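Local structure of toll-like receptor 13 (Mus musculus, 4Z0C) at residues 293-297 and 319-324; 280-284 and 303-309. The protein recognises bacterial 23S ribosomal RNA through its leucine-rich-repeat ectodomain and signals via MYD88 and TRAF6 to activate NF-kappa-B and inflammatory responses. All blocks are in the same frame, centred on the assembly; numbering follows the deposited sequence.

Contact 1: residues 293-297 and 319-324; sequences AEGIK and LNDSEF. With NAG (2-acetamido-2-deoxy-beta-D-glucopyranose), chain P.
Lys297 and Asp321 make the charged part of this contact, in which the first turn of helix 293-302 in leucine-rich repeat 11 packs against the loop that follows strand 318-319 in repeat 12. Lys297 NZ donates to Asp321 OD2 in a salt bridge of 3.0 Å. The ammonium comes from above the carboxylate, 55° out of its plane, and the two side chains cross at about a right angle. The lysine chain is extended beyond CG, which lets its methylenes run along the loop, with CG 4.1 Å from Glu323 CA, before NZ arrives at the aspartate.

The carbon chain of Glu323 packs on Ala293, its CG 3.6 Å from Ala293 O. That chain folds about the CB-CG bond (chi2 82°), bringing OE2 to Asp321 N, which it meets on the syn side at 3.0 Å; the same oxygen is hydrogen-bonded to Thr347 OG1. Glu323 OE1 lies 4.4 Å from Lys297 NZ, too far for a salt bridge.

Apolar contacts lie deeper. Ile296 places CG2, anti to its backbone N, over one face of the Phe324 ring, a CH-pi contact 4.2 Å from the centroid and 27° off the normal. The same methyl touches Glu323 O at 3.4 Å. Ala293 CB meets Leu319 CD2 at 4.1 Å.

Asn320 ND2 is covalently bonded to C1 of an N-linked N-acetylglucosamine. The chemistry implies that buried Ile296-Phe324 packing is joined by a carboxylate that fixes the loop backbone and by one salt bridge between partly exposed residues; the Glu323 carboxylate may add to the attraction for Lys297.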
# COMPACT_ATOMS: atom_id res chain seq x y z
N ALA A 293 38.14 18.42 9.67
CA ALA A 293 38.11 18.39 11.14
C ALA A 293 39.08 19.38 11.74
O ALA A 293 38.78 20.02 12.76
CB ALA A 293 38.43 17.01 11.65
N GLU A 294 40.25 19.51 11.13
CA GLU A 294 41.31 20.32 11.70
C GLU A 294 40.97 21.81 11.56
O GLU A 294 41.24 22.60 12.47
CB GLU A 294 42.65 19.98 11.05
CG GLU A 294 43.37 21.16 10.48
CD GLU A 294 44.64 21.43 11.23
OE1 GLU A 294 44.80 20.87 12.34
OE2 GLU A 294 45.47 22.22 10.74
N GLY A 295 40.32 22.17 10.46
CA GLY A 295 39.85 23.53 10.28
C GLY A 295 38.79 23.93 11.31
O GLY A 295 38.69 25.08 11.67
N ILE A 296 38.00 22.96 11.77
CA ILE A 296 37.04 23.20 12.84
C ILE A 296 37.77 23.65 14.10
O ILE A 296 37.29 24.51 14.83
CB ILE A 296 36.19 21.93 13.15
CG1 ILE A 296 35.26 21.60 11.98
CG2 ILE A 296 35.34 22.10 14.41
CD1 ILE A 296 34.58 20.25 12.14
N LYS A 297 38.94 23.06 14.35
CA LYS A 297 39.77 23.41 15.50
C LYS A 297 40.25 24.85 15.40
O LYS A 297 40.31 25.58 16.40
CB LYS A 297 40.97 22.46 15.61
CG LYS A 297 40.69 21.13 16.31
CD LYS A 297 41.81 20.13 16.06
CE LYS A 297 41.60 18.82 16.83
NZ LYS A 297 42.65 17.80 16.54
N LEU A 319 34.95 11.90 13.75
CA LEU A 319 35.28 12.94 14.69
C LEU A 319 35.56 12.30 16.04
O LEU A 319 34.65 11.89 16.74
CB LEU A 319 34.14 13.97 14.79
CG LEU A 319 33.96 14.86 13.57
CD1 LEU A 319 32.54 15.41 13.52
CD2 LEU A 319 34.97 16.00 13.59
N ASN A 320 36.82 12.20 16.40
CA ASN A 320 37.17 11.55 17.65
C ASN A 320 38.30 12.23 18.39
O ASN A 320 38.99 11.61 19.18
CB ASN A 320 37.49 10.06 17.41
CG ASN A 320 38.69 9.86 16.49
OD1 ASN A 320 39.12 10.77 15.78
ND2 ASN A 320 39.24 8.64 16.49
N ASP A 321 38.48 13.53 18.14
CA ASP A 321 39.69 14.21 18.60
C ASP A 321 39.51 15.66 19.03
O ASP A 321 40.12 16.57 18.46
CB ASP A 321 40.75 14.14 17.50
CG ASP A 321 42.13 14.34 18.03
OD1 ASP A 321 42.36 13.99 19.21
OD2 ASP A 321 42.97 14.87 17.28
N SER A 322 38.62 15.89 20.00
CA SER A 322 38.48 17.20 20.61
C SER A 322 38.19 18.35 19.64
O SER A 322 38.47 19.50 19.95
CB SER A 322 39.71 17.52 21.46
OG SER A 322 39.97 16.46 22.37
N GLU A 323 37.61 18.05 18.48
CA GLU A 323 37.34 19.06 17.45
C GLU A 323 36.53 20.27 17.91
O GLU A 323 36.72 21.39 17.42
CB GLU A 323 36.65 18.44 16.22
CG GLU A 323 37.61 17.75 15.26
CD GLU A 323 37.98 16.33 15.67
OE1 GLU A 323 39.00 15.82 15.16
OE2 GLU A 323 37.26 15.72 16.50
N PHE A 324 35.59 20.04 18.82
CA PHE A 324 34.66 21.09 19.22
C PHE A 324 34.96 21.63 20.60
O PHE A 324 34.25 22.53 21.08
CB PHE A 324 33.21 20.57 19.15
CG PHE A 324 32.77 20.23 17.76
CD1 PHE A 324 32.33 21.23 16.90
CD2 PHE A 324 32.83 18.92 17.29
CE1 PHE A 324 31.93 20.94 15.60
CE2 PHE A 324 32.44 18.61 16.00
CZ PHE A 324 31.98 19.62 15.15
C1 NAG P . 40.34 8.49 15.56
C2 NAG P . 41.51 8.09 16.46
C3 NAG P . 42.69 7.51 15.66
C4 NAG P . 42.23 6.44 14.68
C5 NAG P . 41.11 6.98 13.79
C6 NAG P . 40.55 5.89 12.87
C7 NAG P . 42.00 9.29 18.57
C8 NAG P . 42.95 10.30 19.15
N2 NAG P . 41.94 9.24 17.24
O3 NAG P . 43.67 6.95 16.52
O4 NAG P . 43.34 6.01 13.91
O5 NAG P . 40.04 7.54 14.55
O6 NAG P . 39.79 4.91 13.56
O7 NAG P . 41.35 8.56 19.33

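Contact 2: residues 280-284 and 303-309; sequences KLETL and TRLLFLD. With NAG (2-acetamido-2-deoxy-beta-D-glucopyranose), chain G.
Successive parallel strands of the leucine-rich-repeat solenoid meet here, 283-285 of repeat 11 and 307-309 of repeat 12, with the residues leading into them. Thr283 pairs with Phe307 and Leu284 with Leu308. The ladder runs from Leu284 N to Phe307 O (3.0 Å) and from Asp309 N to Leu284 O (2.9 Å). Just before it, Glu282 O accepts two amides: Leu306 N at 2.7 Å, in the carbonyl plane on a lone pair, and Phe307 N, whose N-H points almost straight at the oxygen (173°).

Helix 293-302 connects the two strands; leucines on one strand face enter the solenoid interior, and the opposite face carries Thr283 and Phe307. On the inner face, Leu305 CD1 reaches Leu284 CB at 3.7 Å. Leu281 and Leu305 run alongside each other, their CD2 methyls 4.2 Å apart, and Leu275 of helix 268-275 packs on both Leu281 and Leu284.

On the other face, Thr283 CG2 lies 3.6 Å from Phe307 CD2, approaching the ring obliquely. Phe307 also touches Lys332 and Asn334 of the next strand. Leu306 CG lies 3.8 Å from Glu282 CB and Leu306 CD1 3.8 Å from Glu282 CD, in a chain that chi1 of 63° sets beside the leucine. The extended Arg304 chain brings its guanidinium near acetyl O7 of a glycan sugar. Asp309 OD1 accepts from Gln287 NE2, just past strand 283-285, and from Gly311 N.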
# COMPACT_ATOMS: atom_id res chain seq x y z
N LYS A 280 29.85 40.33 17.72
CA LYS A 280 28.46 39.95 17.93
C LYS A 280 28.09 38.66 17.16
O LYS A 280 26.98 38.17 17.25
CB LYS A 280 27.53 41.10 17.53
CG LYS A 280 27.58 42.31 18.46
CD LYS A 280 27.08 41.95 19.84
CE LYS A 280 25.88 42.80 20.24
NZ LYS A 280 25.27 42.33 21.52
N LEU A 281 29.04 38.13 16.40
CA LEU A 281 28.80 36.96 15.58
C LEU A 281 28.48 35.75 16.46
O LEU A 281 29.25 35.40 17.34
CB LEU A 281 30.01 36.66 14.70
CG LEU A 281 29.80 35.49 13.74
CD1 LEU A 281 28.84 35.86 12.61
CD2 LEU A 281 31.13 34.99 13.18
N GLU A 282 27.33 35.13 16.26
CA GLU A 282 27.00 33.94 17.04
C GLU A 282 26.49 32.74 16.22
O GLU A 282 26.46 31.61 16.70
CB GLU A 282 26.06 34.30 18.20
CG GLU A 282 24.72 34.84 17.79
CD GLU A 282 24.06 35.60 18.94
OE1 GLU A 282 24.81 36.08 19.83
OE2 GLU A 282 22.81 35.73 18.95
N THR A 283 26.17 33.00 14.96
CA THR A 283 25.71 31.97 14.05
C THR A 283 26.59 31.95 12.80
O THR A 283 26.76 32.98 12.13
CB THR A 283 24.26 32.20 13.62
OG1 THR A 283 23.38 31.90 14.72
CG2 THR A 283 23.90 31.32 12.44
N LEU A 284 27.16 30.78 12.53
CA LEU A 284 27.96 30.58 11.32
C LEU A 284 27.48 29.35 10.56
O LEU A 284 27.55 28.22 11.05
CB LEU A 284 29.46 30.46 11.66
CG LEU A 284 30.34 30.17 10.45
CD1 LEU A 284 30.23 31.29 9.43
CD2 LEU A 284 31.78 29.93 10.85
N THR A 303 36.55 32.40 17.35
CA THR A 303 35.13 32.71 17.44
C THR A 303 34.42 32.23 18.71
O THR A 303 34.95 31.41 19.45
CB THR A 303 34.44 32.19 16.17
OG1 THR A 303 33.28 33.00 15.92
CG2 THR A 303 34.08 30.71 16.31
N ARG A 304 33.23 32.74 18.97
CA ARG A 304 32.45 32.27 20.12
C ARG A 304 30.98 31.95 19.74
O ARG A 304 30.05 32.61 20.21
CB ARG A 304 32.50 33.30 21.24
CG ARG A 304 32.34 32.73 22.64
CD ARG A 304 31.74 33.77 23.58
NE ARG A 304 31.36 33.19 24.87
CZ ARG A 304 30.11 32.86 25.23
NH1 ARG A 304 29.08 33.04 24.40
NH2 ARG A 304 29.91 32.34 26.43
N LEU A 305 30.77 30.92 18.91
CA LEU A 305 29.47 30.65 18.31
C LEU A 305 28.45 30.00 19.23
O LEU A 305 28.82 29.22 20.12
CB LEU A 305 29.62 29.78 17.06
CG LEU A 305 30.57 30.31 16.00
CD1 LEU A 305 30.78 29.28 14.88
CD2 LEU A 305 30.07 31.64 15.44
N LEU A 306 27.17 30.33 19.01
CA LEU A 306 26.03 29.64 19.63
C LEU A 306 25.50 28.54 18.70
O LEU A 306 25.11 27.46 19.14
CB LEU A 306 24.88 30.61 19.92
CG LEU A 306 25.19 31.75 20.91
CD1 LEU A 306 23.91 32.58 21.25
CD2 LEU A 306 25.84 31.18 22.16
N PHE A 307 25.52 28.85 17.40
CA PHE A 307 25.01 27.96 16.37
C PHE A 307 26.05 27.84 15.26
O PHE A 307 26.38 28.82 14.60
CB PHE A 307 23.68 28.51 15.81
CG PHE A 307 23.11 27.70 14.67
CD1 PHE A 307 23.33 26.33 14.57
CD2 PHE A 307 22.34 28.31 13.69
CE1 PHE A 307 22.80 25.60 13.52
CE2 PHE A 307 21.80 27.58 12.64
CZ PHE A 307 22.03 26.23 12.55
N LEU A 308 26.53 26.62 15.05
CA LEU A 308 27.42 26.30 13.95
C LEU A 308 26.78 25.23 13.04
O LEU A 308 26.35 24.18 13.51
CB LEU A 308 28.77 25.82 14.50
CG LEU A 308 29.79 25.25 13.50
CD1 LEU A 308 30.12 26.24 12.38
CD2 LEU A 308 31.07 24.77 14.19
N ASP A 309 26.71 25.51 11.75
CA ASP A 309 26.14 24.57 10.80
C ASP A 309 27.23 24.05 9.87
O ASP A 309 27.74 24.80 9.05
CB ASP A 309 25.03 25.22 9.98
CG ASP A 309 24.19 24.21 9.19
OD1 ASP A 309 24.73 23.18 8.71
OD2 ASP A 309 22.96 24.44 9.06
C1 NAG G . 26.16 28.02 29.18
C2 NAG G . 27.12 29.22 29.12
C3 NAG G . 26.93 30.15 30.32
C4 NAG G . 25.45 30.46 30.57
C5 NAG G . 24.61 29.18 30.59
C6 NAG G . 23.10 29.37 30.87
C7 NAG G . 29.32 29.18 28.00
C8 NAG G . 30.64 28.48 27.87
N2 NAG G . 28.51 28.79 28.99
O3 NAG G . 27.64 31.36 30.14
O4 NAG G . 25.33 31.16 31.79
O5 NAG G . 24.82 28.47 29.38
O6 NAG G . 22.34 30.08 29.90
O7 NAG G . 29.06 30.07 27.20

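In the fold
Both contacts join leucine-rich repeats 11 and 12, and their centres lie about 16 Å apart. Their segments alternate along the chain: 280-284, 293-297, 303-309, then 319-324. Contact 2 joins strands 283-285 and 307-309, which precede and follow helix 293-302 in the chain, while contact 1 joins that helix to the loop after strand 318-319. The two meet where Phe324 CE1 approaches Leu308 CD2 at 4.2 Å. One pair of neighbouring coils is therefore joined twice, by strand pairing and by helix-to-loop packing. The bound RNA lies about 27 Å from the nearest atom of contact 1 and about 18 Å from that of contact 2, so neither contact touches the RNA, and both are packing between coils of the ectodomain.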